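Local coordinates for protein transcriptional regulator KdgR (Pseudomonas aeruginosa, PDB 5Y6I) that probably binds DNA as a transcription factor of the IclR family, with a helix-turn-helix domain joined to a C-terminal GAF-like regulatory domain, at residues E128-R132 with A133-V137; L159-R162 with E163-E166; L249-T252 with R253-W257. All blocks are in the same frame, centred on the assembly; numbering follows the deposited sequence.

Contact 1 of 3, residues E128-R132 with A133-V137; sequences EQAVR and AVTVV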
ATOM      1  N   GLU A 128      16.836  18.766  -3.299  1.00 72.94           N
ATOM      2  CA  GLU A 128      18.186  18.864  -2.750  1.00 72.21           C
ATOM      3  C   GLU A 128      19.066  19.556  -3.782  1.00 72.26           C
ATOM      4  O   GLU A 128      19.354  18.984  -4.840  1.00 72.72           O
ATOM      5  CB  GLU A 128      18.745  17.487  -2.388  1.00 68.98           C
ATOM      6  CG  GLU A 128      18.204  16.875  -1.099  1.00 61.42           C
ATOM      7  CD  GLU A 128      18.488  17.699   0.142  1.00 64.55           C
ATOM      8  OE1 GLU A 128      19.405  18.552   0.140  1.00 68.59           O
ATOM      9  OE2 GLU A 128      17.796  17.480   1.144  1.00 69.38           O
ATOM     10  N   GLN A 129      19.497  20.773  -3.479  1.00 76.81           N
ATOM     11  CA  GLN A 129      20.231  21.552  -4.464  1.00 82.51           C
ATOM     12  C   GLN A 129      21.710  21.191  -4.463  1.00 83.11           C
ATOM     13  O   GLN A 129      22.250  20.661  -3.492  1.00 84.04           O
ATOM     14  CB  GLN A 129      20.060  23.050  -4.217  1.00 82.77           C
ATOM     15  CG  GLN A 129      18.614  23.492  -4.047  1.00 79.93           C
ATOM     16  CD  GLN A 129      18.491  25.003  -4.045  1.00 83.67           C
ATOM     17  OE1 GLN A 129      19.483  25.711  -3.852  1.00 84.93           O
ATOM     18  NE2 GLN A 129      17.280  25.506  -4.260  1.00 79.48           N
ATOM     19  N   ALA A 130      22.353  21.450  -5.593  1.00 88.35           N
ATOM     20  CA  ALA A 130      23.802  21.376  -5.660  1.00 91.65           C
ATOM     21  C   ALA A 130      24.388  22.677  -5.152  1.00 85.87           C
ATOM     22  O   ALA A 130      23.898  23.765  -5.471  1.00 84.51           O
ATOM     23  CB  ALA A 130      24.274  21.122  -7.093  1.00 93.65           C
ATOM     24  N   VAL A 131      25.439  22.572  -4.350  1.00 89.06           N
ATOM     25  CA  VAL A 131      26.145  23.756  -3.891  1.00100.38           C
ATOM     26  C   VAL A 131      27.298  23.968  -4.859  1.00 97.31           C
ATOM     27  O   VAL A 131      28.331  23.309  -4.778  1.00 99.94           O
ATOM     28  CB  VAL A 131      26.612  23.626  -2.443  1.00111.26           C
ATOM     29  CG1 VAL A 131      25.458  23.943  -1.506  1.00113.77           C
ATOM     30  CG2 VAL A 131      27.129  22.220  -2.183  1.00113.00           C
ATOM     31  N   ARG A 132      27.087  24.847  -5.823  1.00 97.14           N
ATOM     32  CA  ARG A 132      28.160  25.343  -6.659  1.00104.37           C
ATOM     33  C   ARG A 132      27.993  26.850  -6.742  1.00107.40           C
ATOM     34  O   ARG A 132      26.941  27.386  -6.378  1.00108.32           O
ATOM     35  CB  ARG A 132      28.142  24.698  -8.052  1.00108.48           C
ATOM     36  CG  ARG A 132      27.850  23.196  -8.044  1.00108.27           C
ATOM     37  CD  ARG A 132      27.701  22.647  -9.464  1.00110.76           C
ATOM     38  NE  ARG A 132      28.811  21.776  -9.856  1.00113.87           N
ATOM     39  CZ  ARG A 132      28.709  20.461 -10.025  1.00108.59           C
ATOM     40  NH1 ARG A 132      27.551  19.872  -9.847  1.00102.38           N
ATOM     41  NH2 ARG A 132      29.757  19.734 -10.380  1.00114.28           N
ATOM     42  N   ALA A 133      29.054  27.528  -7.197  1.00110.76           N
ATOM     43  CA  ALA A 133      29.043  28.982  -7.328  1.00111.50           C
ATOM     44  C   ALA A 133      27.689  29.481  -7.812  1.00108.33           C
ATOM     45  O   ALA A 133      27.085  30.378  -7.217  1.00114.94           O
ATOM     46  CB  ALA A 133      30.155  29.422  -8.284  1.00115.65           C
ATOM     47  N   VAL A 134      27.178  28.868  -8.868  1.00 96.40           N
ATOM     48  CA  VAL A 134      25.845  29.156  -9.373  1.00 94.71           C
ATOM     49  C   VAL A 134      25.270  27.844  -9.877  1.00 91.15           C
ATOM     50  O   VAL A 134      25.988  27.056 -10.495  1.00 95.68           O
ATOM     51  CB  VAL A 134      25.912  30.227 -10.477  1.00 95.31           C
ATOM     52  CG1 VAL A 134      24.632  30.246 -11.248  1.00 97.15           C
ATOM     53  CG2 VAL A 134      26.169  31.578  -9.880  1.00101.49           C
ATOM     54  N   THR A 135      24.004  27.561  -9.567  1.00 90.68           N
ATOM     55  CA  THR A 135      23.409  26.304 -10.030  1.00 96.28           C
ATOM     56  C   THR A 135      21.956  26.513 -10.422  1.00 90.77           C
ATOM     57  O   THR A 135      21.268  27.384  -9.887  1.00 90.72           O
ATOM     58  CB  THR A 135      23.440  25.180  -8.981  1.00 98.23           C
ATOM     59  OG1 THR A 135      22.358  25.352  -8.057  1.00 95.34           O
ATOM     60  CG2 THR A 135      24.761  25.183  -8.203  1.00101.03           C
ATOM     61  N   VAL A 136      21.494  25.682 -11.334  1.00 96.99           N
ATOM     62  CA  VAL A 136      20.090  25.628 -11.722  1.00100.17           C
ATOM     63  C   VAL A 136      19.361  24.698 -10.772  1.00102.99           C
ATOM     64  O   VAL A 136      19.932  23.742 -10.229  1.00107.03           O
ATOM     65  CB  VAL A 136      19.915  25.133 -13.168  1.00100.30           C
ATOM     66  CG1 VAL A 136      20.499  26.109 -14.163  1.00102.27           C
ATOM     67  CG2 VAL A 136      20.515  23.768 -13.298  1.00104.73           C
ATOM     68  N   VAL A 137      18.065  24.957 -10.607  1.00 97.27           N
ATOM     69  CA  VAL A 137      17.238  24.260  -9.636  1.00 87.43           C
ATOM     70  C   VAL A 137      15.817  24.161 -10.174  1.00 87.09           C
ATOM     71  O   VAL A 137      15.384  24.951 -11.008  1.00 84.77           O
ATOM     72  CB  VAL A 137      17.263  24.979  -8.262  1.00 83.61           C
ATOM     73  CG1 VAL A 137      18.665  24.995  -7.684  1.00 88.64           C
ATOM     74  CG2 VAL A 137      16.779  26.434  -8.402  1.00 80.70           C
TER
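The carbonyl oxygen of A130 is gripped weakly from two directions, by the hydroxyl of T135 (OG1 to O 3.4 Å) and by the backbone N of R132, also at 3.4 Å. The second bond closes a turn of inverse gamma type at V131. Both belong to the surface loop that leaves strand 121-128, within this chain an outermost strand of the antiparallel sheet in the C-terminal domain. Here the chain doubles back: the direction from Q129 to R132 and that from A133 to V137 differ by 155°, yet neither arm is a regular strand.

T135 turns its whole side chain into the bend. With OG1 lying between its own backbone N and carbonyl carbon (chi1 81°), the hydroxyl faces A130 O while the CG2 methyl lies against the start of the R132 side chain, 3.4 Å from R132 CB and 3.7 Å from R132 CG. The two side chains cross at about a right angle. Beyond this the arginine bends at chi3 and its guanidinium leads away, making a long, weak ion pair with E110.

The base of the loop is tied to the domain through T111, whose OG1 is hydrogen-bonded to A130 N and to V136 O, and through R105, whose NH1 holds the backbone O of Q129 and the carboxylate of E128. Q129 meets V137 with its extended chain at a slant, so that a single methyl, V137 CG1, lies against the amide, 3.6 Å from Q129 CD and 3.7 Å from Q129 NE2.

Contact 2 of 3, residues L159-R162 with E163-E166; sequences LPER and EVAE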
ATOM      1  N   LEU A 159       2.024   5.541 -15.223  1.00 81.65           N
ATOM      2  CA  LEU A 159       0.653   5.636 -14.740  1.00 73.82           C
ATOM      3  C   LEU A 159      -0.330   5.180 -15.788  1.00 76.26           C
ATOM      4  O   LEU A 159      -0.032   5.151 -16.986  1.00 75.81           O
ATOM      5  CB  LEU A 159       0.316   7.058 -14.324  1.00 76.78           C
ATOM      6  CG  LEU A 159       1.149   7.537 -13.165  1.00 71.79           C
ATOM      7  CD1 LEU A 159       1.517   8.929 -13.472  1.00 70.06           C
ATOM      8  CD2 LEU A 159       0.424   7.301 -11.804  1.00 61.05           C
ATOM      9  N   PRO A 160      -1.546   4.815 -15.365  1.00 78.77           N
ATOM     10  CA  PRO A 160      -2.590   4.512 -16.338  1.00 80.48           C
ATOM     11  C   PRO A 160      -2.804   5.644 -17.330  1.00 78.87           C
ATOM     12  O   PRO A 160      -2.585   6.818 -17.036  1.00 84.46           O
ATOM     13  CB  PRO A 160      -3.830   4.288 -15.456  1.00 77.07           C
ATOM     14  CG  PRO A 160      -3.315   3.874 -14.185  1.00 62.63           C
ATOM     15  CD  PRO A 160      -2.076   4.673 -13.991  1.00 64.24           C
ATOM     16  N   GLU A 161      -3.221   5.255 -18.530  1.00 79.93           N
ATOM     17  CA  GLU A 161      -3.539   6.223 -19.563  1.00 82.66           C
ATOM     18  C   GLU A 161      -4.647   7.152 -19.108  1.00 90.49           C
ATOM     19  O   GLU A 161      -4.663   8.332 -19.474  1.00105.19           O
ATOM     20  CB  GLU A 161      -3.902   5.474 -20.849  1.00 84.76           C
ATOM     21  CG  GLU A 161      -4.925   6.125 -21.760  1.00 94.72           C
ATOM     22  CD  GLU A 161      -4.405   7.402 -22.398  1.00103.37           C
ATOM     23  OE1 GLU A 161      -3.173   7.651 -22.375  1.00105.20           O
ATOM     24  OE2 GLU A 161      -5.242   8.152 -22.934  1.00106.71           O
ATOM     25  N   ARG A 162      -5.515   6.664 -18.230  1.00 92.46           N
ATOM     26  CA  ARG A 162      -6.750   7.360 -17.905  1.00 95.98           C
ATOM     27  C   ARG A 162      -6.501   8.578 -17.017  1.00 89.27           C
ATOM     28  O   ARG A 162      -7.171   9.606 -17.166  1.00 92.54           O
ATOM     29  CB  ARG A 162      -7.717   6.373 -17.249  1.00103.48           C
ATOM     30  CG  ARG A 162      -8.869   7.020 -16.539  1.00111.08           C
ATOM     31  CD  ARG A 162      -9.971   7.342 -17.524  1.00115.33           C
ATOM     32  NE  ARG A 162     -10.924   8.274 -16.939  1.00119.68           N
ATOM     33  CZ  ARG A 162     -12.237   8.194 -17.124  1.00124.26           C
ATOM     34  NH1 ARG A 162     -12.750   7.205 -17.842  1.00125.35           N
ATOM     35  NH2 ARG A 162     -13.038   9.089 -16.564  1.00125.94           N
ATOM     36  N   GLU A 163      -5.551   8.500 -16.093  1.00 85.94           N
ATOM     37  CA  GLU A 163      -5.316   9.651 -15.234  1.00 89.52           C
ATOM     38  C   GLU A 163      -4.246  10.603 -15.769  1.00 82.82           C
ATOM     39  O   GLU A 163      -3.903  11.569 -15.080  1.00 84.09           O
ATOM     40  CB  GLU A 163      -4.971   9.210 -13.812  1.00 92.69           C
ATOM     41  CG  GLU A 163      -4.150   7.954 -13.684  1.00 99.07           C
ATOM     42  CD  GLU A 163      -3.845   7.638 -12.229  1.00 98.60           C
ATOM     43  OE1 GLU A 163      -3.834   6.452 -11.858  1.00 99.36           O
ATOM     44  OE2 GLU A 163      -3.630   8.593 -11.453  1.00 99.75           O
ATOM     45  N   VAL A 164      -3.724  10.370 -16.972  1.00 75.51           N
ATOM     46  CA  VAL A 164      -2.842  11.334 -17.604  1.00 81.80           C
ATOM     47  C   VAL A 164      -3.506  12.041 -18.780  1.00 89.34           C
ATOM     48  O   VAL A 164      -3.155  13.191 -19.069  1.00 94.02           O
ATOM     49  CB  VAL A 164      -1.513  10.680 -18.048  1.00 81.59           C
ATOM     50  CG1 VAL A 164      -0.909   9.837 -16.964  1.00 75.70           C
ATOM     51  CG2 VAL A 164      -1.640   9.931 -19.335  1.00 74.99           C
ATOM     52  N   ALA A 165      -4.492  11.410 -19.425  1.00 92.47           N
ATOM     53  CA  ALA A 165      -4.919  11.832 -20.750  1.00 94.82           C
ATOM     54  C   ALA A 165      -5.524  13.230 -20.742  1.00102.80           C
ATOM     55  O   ALA A 165      -5.267  14.024 -21.654  1.00110.38           O
ATOM     56  CB  ALA A 165      -5.911  10.818 -21.323  1.00 92.19           C
ATOM     57  N   GLU A 166      -6.337  13.554 -19.732  1.00103.69           N
ATOM     58  CA  GLU A 166      -7.034  14.836 -19.768  1.00109.89           C
ATOM     59  C   GLU A 166      -6.047  15.994 -19.748  1.00104.89           C
ATOM     60  O   GLU A 166      -6.081  16.862 -20.625  1.00107.91           O
ATOM     61  CB  GLU A 166      -8.021  14.968 -18.612  1.00117.99           C
ATOM     62  CG  GLU A 166      -8.556  16.400 -18.487  1.00125.09           C
ATOM     63  CD  GLU A 166      -9.483  16.593 -17.303  1.00129.82           C
ATOM     64  OE1 GLU A 166     -10.695  16.826 -17.537  1.00129.33           O
ATOM     65  OE2 GLU A 166      -8.994  16.509 -16.144  1.00128.26           O
TER
HETATM   66  O   HOH W   1      -7.776  12.053 -17.112  1.00 56.60           O
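This is a local contact at the start of a surface helix, where the short link after helix 150-158 turns into helix 162-171. The backbone O of E161 weakly accepts two successive amides, V164 N at 3.4 Å and A165 N at 3.1 Å, as the first helical turn winds up. On one side the P160 ring lies obliquely against the extended side chain of E163, and carboxylate atom OE1 of E163 approaches the ring carbon CD of P160 at 3.3 Å. V164, which is buried, touches L159 CB through CG1 at 4.0 Å, a small apolar contact. E161 bends at chi2 (68°), which brings its carboxylate forward, beside the CB methyl of A165, with OE1 in a salt bridge to R168 about two turns along. A water takes part as well, donating to R162 O and weakly accepting from E166 N. The second subunit covers E163: its V131 packs there, its R105 makes a long, weak ion pair with E163 OE1, and its D106 brings a like charge close. That proximity would tend to raise the proton affinity of E163, which the distant arginine may partly offset.

Contact 3 of 3, residues L249-T252 with R253-W257; sequences LATT and RAISW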
ATOM      1  N   LEU A 249      19.327   4.981 -10.217  1.00 73.60           N
ATOM      2  CA  LEU A 249      18.551   3.751 -10.084  1.00 72.25           C
ATOM      3  C   LEU A 249      18.799   3.080  -8.737  1.00 72.53           C
ATOM      4  O   LEU A 249      17.852   2.678  -8.051  1.00 73.36           O
ATOM      5  CB  LEU A 249      18.868   2.804 -11.245  1.00 73.99           C
ATOM      6  CG  LEU A 249      18.298   3.210 -12.625  1.00 76.12           C
ATOM      7  CD1 LEU A 249      18.752   2.284 -13.759  1.00 68.52           C
ATOM      8  CD2 LEU A 249      16.777   3.265 -12.571  1.00 78.58           C
ATOM      9  N   ALA A 250      20.068   2.951  -8.340  1.00 68.16           N
ATOM     10  CA  ALA A 250      20.377   2.430  -7.014  1.00 62.01           C
ATOM     11  C   ALA A 250      19.600   3.173  -5.933  1.00 66.36           C
ATOM     12  O   ALA A 250      19.026   2.550  -5.027  1.00 69.61           O
ATOM     13  CB  ALA A 250      21.876   2.529  -6.752  1.00 59.57           C
ATOM     14  N   THR A 251      19.553   4.505  -6.022  1.00 63.40           N
ATOM     15  CA  THR A 251      18.771   5.280  -5.062  1.00 58.54           C
ATOM     16  C   THR A 251      17.292   4.918  -5.147  1.00 67.08           C
ATOM     17  O   THR A 251      16.644   4.667  -4.127  1.00 71.26           O
ATOM     18  CB  THR A 251      18.946   6.776  -5.315  1.00 59.19           C
ATOM     19  OG1 THR A 251      20.331   7.131  -5.241  1.00 67.24           O
ATOM     20  CG2 THR A 251      18.167   7.572  -4.290  1.00 58.55           C
ATOM     21  N   THR A 252      16.732   4.893  -6.363  1.00 63.74           N
ATOM     22  CA  THR A 252      15.288   4.703  -6.469  1.00 61.59           C
ATOM     23  C   THR A 252      14.873   3.258  -6.207  1.00 62.84           C
ATOM     24  O   THR A 252      13.838   3.019  -5.569  1.00 56.78           O
ATOM     25  CB  THR A 252      14.791   5.200  -7.825  1.00 61.50           C
ATOM     26  OG1 THR A 252      15.572   4.635  -8.891  1.00 64.47           O
ATOM     27  CG2 THR A 252      14.933   6.694  -7.867  1.00 62.75           C
ATOM     28  N   ARG A 253      15.672   2.284  -6.640  1.00 63.05           N
ATOM     29  CA  ARG A 253      15.408   0.911  -6.224  1.00 58.29           C
ATOM     30  C   ARG A 253      15.528   0.748  -4.720  1.00 68.80           C
ATOM     31  O   ARG A 253      14.823  -0.081  -4.127  1.00 71.73           O
ATOM     32  CB  ARG A 253      16.354  -0.043  -6.927  1.00 57.36           C
ATOM     33  CG  ARG A 253      15.907  -0.355  -8.327  1.00 64.52           C
ATOM     34  CD  ARG A 253      17.084  -0.735  -9.183  1.00 73.76           C
ATOM     35  NE  ARG A 253      16.674  -0.924 -10.564  1.00 83.45           N
ATOM     36  CZ  ARG A 253      17.510  -1.179 -11.561  1.00 87.10           C
ATOM     37  NH1 ARG A 253      17.037  -1.337 -12.790  1.00 94.15           N
ATOM     38  NH2 ARG A 253      18.812  -1.279 -11.328  1.00 84.82           N
ATOM     39  N   ALA A 254      16.407   1.520  -4.079  1.00 69.45           N
ATOM     40  CA  ALA A 254      16.510   1.431  -2.625  1.00 70.01           C
ATOM     41  C   ALA A 254      15.253   1.978  -1.965  1.00 66.86           C
ATOM     42  O   ALA A 254      14.618   1.294  -1.155  1.00 73.27           O
ATOM     43  CB  ALA A 254      17.750   2.172  -2.127  1.00 71.45           C
ATOM     44  N   ILE A 255      14.875   3.216  -2.311  1.00 61.78           N
ATOM     45  CA  ILE A 255      13.659   3.811  -1.760  1.00 59.57           C
ATOM     46  C   ILE A 255      12.472   2.876  -1.960  1.00 67.37           C
ATOM     47  O   ILE A 255      11.634   2.712  -1.062  1.00 61.29           O
ATOM     48  CB  ILE A 255      13.392   5.184  -2.400  1.00 54.87           C
ATOM     49  CG1 ILE A 255      14.575   6.133  -2.219  1.00 54.76           C
ATOM     50  CG2 ILE A 255      12.113   5.808  -1.836  1.00 51.56           C
ATOM     51  CD1 ILE A 255      14.323   7.517  -2.832  1.00 44.19           C
ATOM     52  N   SER A 256      12.390   2.242  -3.136  1.00 64.41           N
ATOM     53  CA  SER A 256      11.288   1.337  -3.416  1.00 60.92           C
ATOM     54  C   SER A 256      11.300   0.162  -2.459  1.00 65.79           C
ATOM     55  O   SER A 256      10.324  -0.083  -1.742  1.00 65.87           O
ATOM     56  CB  SER A 256      11.359   0.831  -4.857  1.00 65.38           C
ATOM     57  OG  SER A 256      10.851   1.793  -5.759  1.00 72.06           O
ATOM     58  N   TRP A 257      12.399  -0.597  -2.463  1.00 67.49           N
ATOM     59  CA  TRP A 257      12.497  -1.790  -1.633  1.00 62.47           C
ATOM     60  C   TRP A 257      12.265  -1.466  -0.164  1.00 68.04           C
ATOM     61  O   TRP A 257      11.793  -2.323   0.592  1.00 67.94           O
ATOM     62  CB  TRP A 257      13.860  -2.437  -1.851  1.00 64.11           C
ATOM     63  CG  TRP A 257      14.187  -3.621  -1.002  1.00 70.62           C
ATOM     64  CD1 TRP A 257      14.153  -4.935  -1.372  1.00 75.33           C
ATOM     65  CD2 TRP A 257      14.655  -3.595   0.348  1.00 75.97           C
ATOM     66  NE1 TRP A 257      14.549  -5.730  -0.323  1.00 83.15           N
ATOM     67  CE2 TRP A 257      14.862  -4.929   0.745  1.00 81.39           C
ATOM     68  CE3 TRP A 257      14.906  -2.566   1.267  1.00 77.47           C
ATOM     69  CZ2 TRP A 257      15.309  -5.265   2.025  1.00 80.63           C
ATOM     70  CZ3 TRP A 257      15.343  -2.895   2.532  1.00 75.91           C
ATOM     71  CH2 TRP A 257      15.542  -4.235   2.901  1.00 78.80           C
TER
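L249 and R253, one turn apart on helix 244-258, have side chains set at a slant to each other. The arginine runs extended from CG to NE, which lays one face of its guanidinium against the leucine: L249 CB stands 4.0 Å above that plane, shifted toward the rim, and L249 CD1 is 4.1 Å from R253 NH1. Their backbones are joined by an almost straight bond, R253 N to L249 O (170° at the hydrogen). T251 and I255 instead lie side by side and point the same way, T251 CG2 meeting I255 CD1 at 4.1 Å. With OG1 beside the backbone N (chi1 -57°) and the methyl anti to it, T251 turns its hydroxyl back to R247 O, while T252, in a different rotamer with OG1 between its backbone N and carbonyl carbon, bonds L248 O. The carbonyl O of T252 takes S256 N at 2.9 Å and, weakly, S256 OG, a hydroxyl also bonded to F217 N. T251 and I255 pack on P100 of helix 93-108 and on L227 of strand 223-232, while T252, I255 and S256 rest on V216 of strand 209-217.

In the fold
Contact 3 is the partly buried one, near the centre of the chain, where regular helical bonds build the turn and side-chain packing seats it on the central strands. Contacts 1 and 2 are surface features whose direct hydrogen bonds between the two segments are weak, their centres about 33 Å apart within one chain. Contact 1 reverses the chain after an edge strand, whereas contact 2 starts a helix and is richer in carboxylates. Helix 93-108 borders contacts 1 and 3: its R105 anchors contact 1 and its P100 packs on contact 3. The same helix of the second subunit comes near contact 2, its R105 only weakly.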